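Local coordinates for protein FmtA (Staphylococcus aureus, PDB 5ZH8) that removes D-alanyl groups from wall teichoic acid and lipoteichoic acid as an esterase, affecting methicillin resistance and cell wall structure, at residues 95-100 and 356-361. Numbering follows the deposited sequence.
Sequences YENGKL and NDKYVV
E96 lies alongside the ring of Y359 where two antiparallel strands, 90-96 and 359-365, meet in the large sheet of this beta-lactamase-family fold. The pair is a non-hydrogen-bonded one: the backbones meet through CA-H...O contacts, E96 CA to K358 O and Y359 CA to Y95 O, and both side chains rise on the same face. With CG anti to the backbone N (chi1 -167°), the glutamate runs out extended, nearly parallel to the tyrosine. Its CB begins 4.0 Å from Y359 CE1, and CG settles closer, 3.5 Å from that same ring carbon. CD lies about equally near CE1 and the phenolic OH, while the carboxylate plane stays 43° from the ring plane. At the tip the two oxygens part company: OE1 forms a salt bridge with K75 and a hydrogen bond with Y76, whereas OE2 lies near the aliphatic CE of K358. The K358 ammonium, 4.2 Å from E96 OE2 at NZ, is too far for a salt bridge but probably contributes a weak electrostatic attraction. Since Y359 OH also bonds K75, a long acid and a tyrosine suit this site: both reach the same lysine from adjacent strands.

One residue along, Y95 and V360 form the hydrogen-bonded pair, each backbone N-H donating to the other's O; on that face their CB atoms touch, and V360 packs against helix 292-303. N97 and G98 are the central residues of a type I' turn leading into strand 99-106. Both have positive phi, which asparagine tolerates better than most residues, while G98 has no CB to collide with the preceding carbonyl O. N97 still holds the neighbouring strand through its N-H to K358 O. Within 356-361, the short amide side chain of N356 lets OD1 accept from K358 N (2.8 Å), an Asx turn, and from Y359 N (2.9 Å), an Asx motif.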
ATOM      1  N   TYR A  95      26.634  -0.515  -3.078  1.00 47.45           N
ATOM      2  CA  TYR A  95      27.902  -0.618  -3.794  1.00 48.85           C
ATOM      3  C   TYR A  95      28.488   0.774  -3.986  1.00 49.86           C
ATOM      4  O   TYR A  95      27.773   1.709  -4.362  1.00 49.10           O
ATOM      5  CB  TYR A  95      27.704  -1.271  -5.162  1.00 48.03           C
ATOM      6  CG  TYR A  95      27.492  -2.757  -5.102  1.00 48.15           C
ATOM      7  CD1 TYR A  95      26.284  -3.285  -4.664  1.00 47.28           C
ATOM      8  CD2 TYR A  95      28.494  -3.642  -5.496  1.00 49.67           C
ATOM      9  CE1 TYR A  95      26.082  -4.658  -4.601  1.00 47.68           C
ATOM     10  CE2 TYR A  95      28.300  -5.012  -5.443  1.00 49.99           C
ATOM     11  CZ  TYR A  95      27.088  -5.516  -5.001  1.00 48.93           C
ATOM     12  OH  TYR A  95      26.872  -6.868  -4.935  1.00 49.37           O
ATOM     13  N   GLU A  96      29.784   0.906  -3.733  1.00 51.88           N
ATOM     14  CA  GLU A  96      30.488   2.165  -3.932  1.00 53.10           C
ATOM     15  C   GLU A  96      31.645   1.946  -4.906  1.00 54.48           C
ATOM     16  O   GLU A  96      32.539   1.133  -4.654  1.00 56.20           O
ATOM     17  CB  GLU A  96      31.005   2.686  -2.598  1.00 54.86           C
ATOM     18  CG  GLU A  96      31.477   4.123  -2.625  1.00 56.02           C
ATOM     19  CD  GLU A  96      31.972   4.592  -1.270  1.00 57.90           C
ATOM     20  OE1 GLU A  96      31.573   4.003  -0.244  1.00 57.49           O
ATOM     21  OE2 GLU A  96      32.761   5.560  -1.224  1.00 60.00           O
ATOM     22  N   ASN A  97      31.617   2.663  -6.024  1.00 53.96           N
ATOM     23  CA  ASN A  97      32.580   2.454  -7.100  1.00 55.15           C
ATOM     24  C   ASN A  97      32.784   0.963  -7.394  1.00 55.15           C
ATOM     25  O   ASN A  97      33.912   0.489  -7.516  1.00 57.10           O
ATOM     26  CB  ASN A  97      33.907   3.138  -6.761  1.00 57.90           C
ATOM     27  CG  ASN A  97      33.785   4.651  -6.688  1.00 58.11           C
ATOM     28  OD1 ASN A  97      34.245   5.267  -5.735  1.00 59.83           O
ATOM     29  ND2 ASN A  97      33.165   5.257  -7.693  1.00 56.72           N
ATOM     30  N   GLY A  98      31.675   0.230  -7.485  1.00 53.29           N
ATOM     31  CA  GLY A  98      31.693  -1.175  -7.875  1.00 53.10           C
ATOM     32  C   GLY A  98      31.889  -2.166  -6.747  1.00 53.84           C
ATOM     33  O   GLY A  98      31.640  -3.355  -6.925  1.00 53.81           O
ATOM     34  N   LYS A  99      32.333  -1.692  -5.584  1.00 54.86           N
ATOM     35  CA  LYS A  99      32.586  -2.568  -4.438  1.00 56.01           C
ATOM     36  C   LYS A  99      31.404  -2.604  -3.476  1.00 54.02           C
ATOM     37  O   LYS A  99      30.753  -1.592  -3.248  1.00 52.70           O
ATOM     38  CB  LYS A  99      33.828  -2.106  -3.683  1.00 58.89           C
ATOM     39  CG  LYS A  99      35.052  -1.944  -4.567  1.00 61.13           C
ATOM     40  CD  LYS A  99      36.342  -2.166  -3.798  1.00 64.62           C
ATOM     41  CE  LYS A  99      37.516  -2.304  -4.752  1.00 66.98           C
ATOM     42  NZ  LYS A  99      38.794  -2.591  -4.033  1.00 70.65           N
ATOM     43  N   LEU A 100      31.146  -3.775  -2.907  1.00 53.99           N
ATOM     44  CA  LEU A 100      30.111  -3.934  -1.896  1.00 52.92           C
ATOM     45  C   LEU A 100      30.618  -3.375  -0.576  1.00 54.37           C
ATOM     46  O   LEU A 100      31.509  -3.953   0.029  1.00 56.41           O
ATOM     47  CB  LEU A 100      29.746  -5.411  -1.742  1.00 53.04           C
ATOM     48  CG  LEU A 100      28.637  -5.785  -0.754  1.00 52.25           C
ATOM     49  CD1 LEU A 100      27.289  -5.250  -1.200  1.00 49.86           C
ATOM     50  CD2 LEU A 100      28.561  -7.292  -0.617  1.00 53.29           C
ATOM     51  N   ASN A 356      23.694   5.660  -9.295  1.00 41.72           N
ATOM     52  CA  ASN A 356      24.418   6.504 -10.235  1.00 42.94           C
ATOM     53  C   ASN A 356      25.788   5.855 -10.512  1.00 44.27           C
ATOM     54  O   ASN A 356      25.932   4.642 -10.337  1.00 44.14           O
ATOM     55  CB  ASN A 356      24.510   7.957  -9.722  1.00 43.73           C
ATOM     56  CG  ASN A 356      25.272   8.093  -8.422  1.00 44.29           C
ATOM     57  OD1 ASN A 356      26.088   7.252  -8.066  1.00 44.44           O
ATOM     58  ND2 ASN A 356      25.023   9.182  -7.717  1.00 44.91           N
ATOM     59  N   ASP A 357      26.783   6.628 -10.941  1.00 46.15           N
ATOM     60  CA  ASP A 357      28.085   6.046 -11.276  1.00 47.46           C
ATOM     61  C   ASP A 357      28.958   5.741 -10.053  1.00 48.46           C
ATOM     62  O   ASP A 357      29.970   5.058 -10.185  1.00 49.78           O
ATOM     63  CB  ASP A 357      28.837   6.936 -12.264  1.00 49.24           C
ATOM     64  CG  ASP A 357      28.247   6.893 -13.672  1.00 49.01           C
ATOM     65  OD1 ASP A 357      27.238   6.189 -13.902  1.00 47.66           O
ATOM     66  OD2 ASP A 357      28.793   7.582 -14.557  1.00 50.69           O
ATOM     67  N   LYS A 358      28.576   6.235  -8.874  1.00 48.27           N
ATOM     68  CA  LYS A 358      29.320   5.952  -7.643  1.00 49.35           C
ATOM     69  C   LYS A 358      28.602   4.931  -6.756  1.00 48.03           C
ATOM     70  O   LYS A 358      29.201   3.946  -6.329  1.00 48.84           O
ATOM     71  CB  LYS A 358      29.567   7.235  -6.848  1.00 50.53           C
ATOM     72  CG  LYS A 358      30.618   7.073  -5.759  1.00 52.46           C
ATOM     73  CD  LYS A 358      30.810   8.346  -4.960  1.00 54.19           C
ATOM     74  CE  LYS A 358      31.807   8.167  -3.824  1.00 56.21           C
ATOM     75  NZ  LYS A 358      31.802   9.333  -2.892  1.00 57.49           N
ATOM     76  N   TYR A 359      27.327   5.174  -6.476  1.00 46.31           N
ATOM     77  CA  TYR A 359      26.566   4.321  -5.575  1.00 45.47           C
ATOM     78  C   TYR A 359      25.484   3.524  -6.291  1.00 44.07           C
ATOM     79  O   TYR A 359      24.803   4.042  -7.175  1.00 43.53           O
ATOM     80  CB  TYR A 359      25.906   5.163  -4.480  1.00 45.26           C
ATOM     81  CG  TYR A 359      26.881   5.786  -3.519  1.00 46.81           C
ATOM     82  CD1 TYR A 359      27.524   5.020  -2.560  1.00 47.52           C
ATOM     83  CD2 TYR A 359      27.167   7.146  -3.573  1.00 47.83           C
ATOM     84  CE1 TYR A 359      28.419   5.587  -1.675  1.00 49.35           C
ATOM     85  CE2 TYR A 359      28.061   7.725  -2.691  1.00 49.60           C
ATOM     86  CZ  TYR A 359      28.679   6.943  -1.740  1.00 50.31           C
ATOM     87  OH  TYR A 359      29.567   7.512  -0.861  1.00 52.14           O
ATOM     88  N   VAL A 360      25.329   2.263  -5.899  1.00 43.77           N
ATOM     89  CA  VAL A 360      24.116   1.512  -6.204  1.00 42.58           C
ATOM     90  C   VAL A 360      23.499   1.126  -4.874  1.00 42.45           C
ATOM     91  O   VAL A 360      24.096   0.381  -4.105  1.00 42.99           O
ATOM     92  CB  VAL A 360      24.383   0.243  -7.045  1.00 42.62           C
ATOM     93  CG1 VAL A 360      23.068  -0.444  -7.398  1.00 41.52           C
ATOM     94  CG2 VAL A 360      25.165   0.587  -8.304  1.00 42.97           C
ATOM     95  N   VAL A 361      22.313   1.661  -4.608  1.00 42.07           N
ATOM     96  CA  VAL A 361      21.612   1.434  -3.349  1.00 42.24           C
ATOM     97  C   VAL A 361      20.402   0.565  -3.632  1.00 41.37           C
ATOM     98  O   VAL A 361      19.510   0.968  -4.372  1.00 40.68           O
ATOM     99  CB  VAL A 361      21.154   2.762  -2.702  1.00 42.54           C
ATOM    100  CG1 VAL A 361      20.559   2.512  -1.322  1.00 42.96           C
ATOM    101  CG2 VAL A 361      22.312   3.743  -2.625  1.00 43.46           C
TER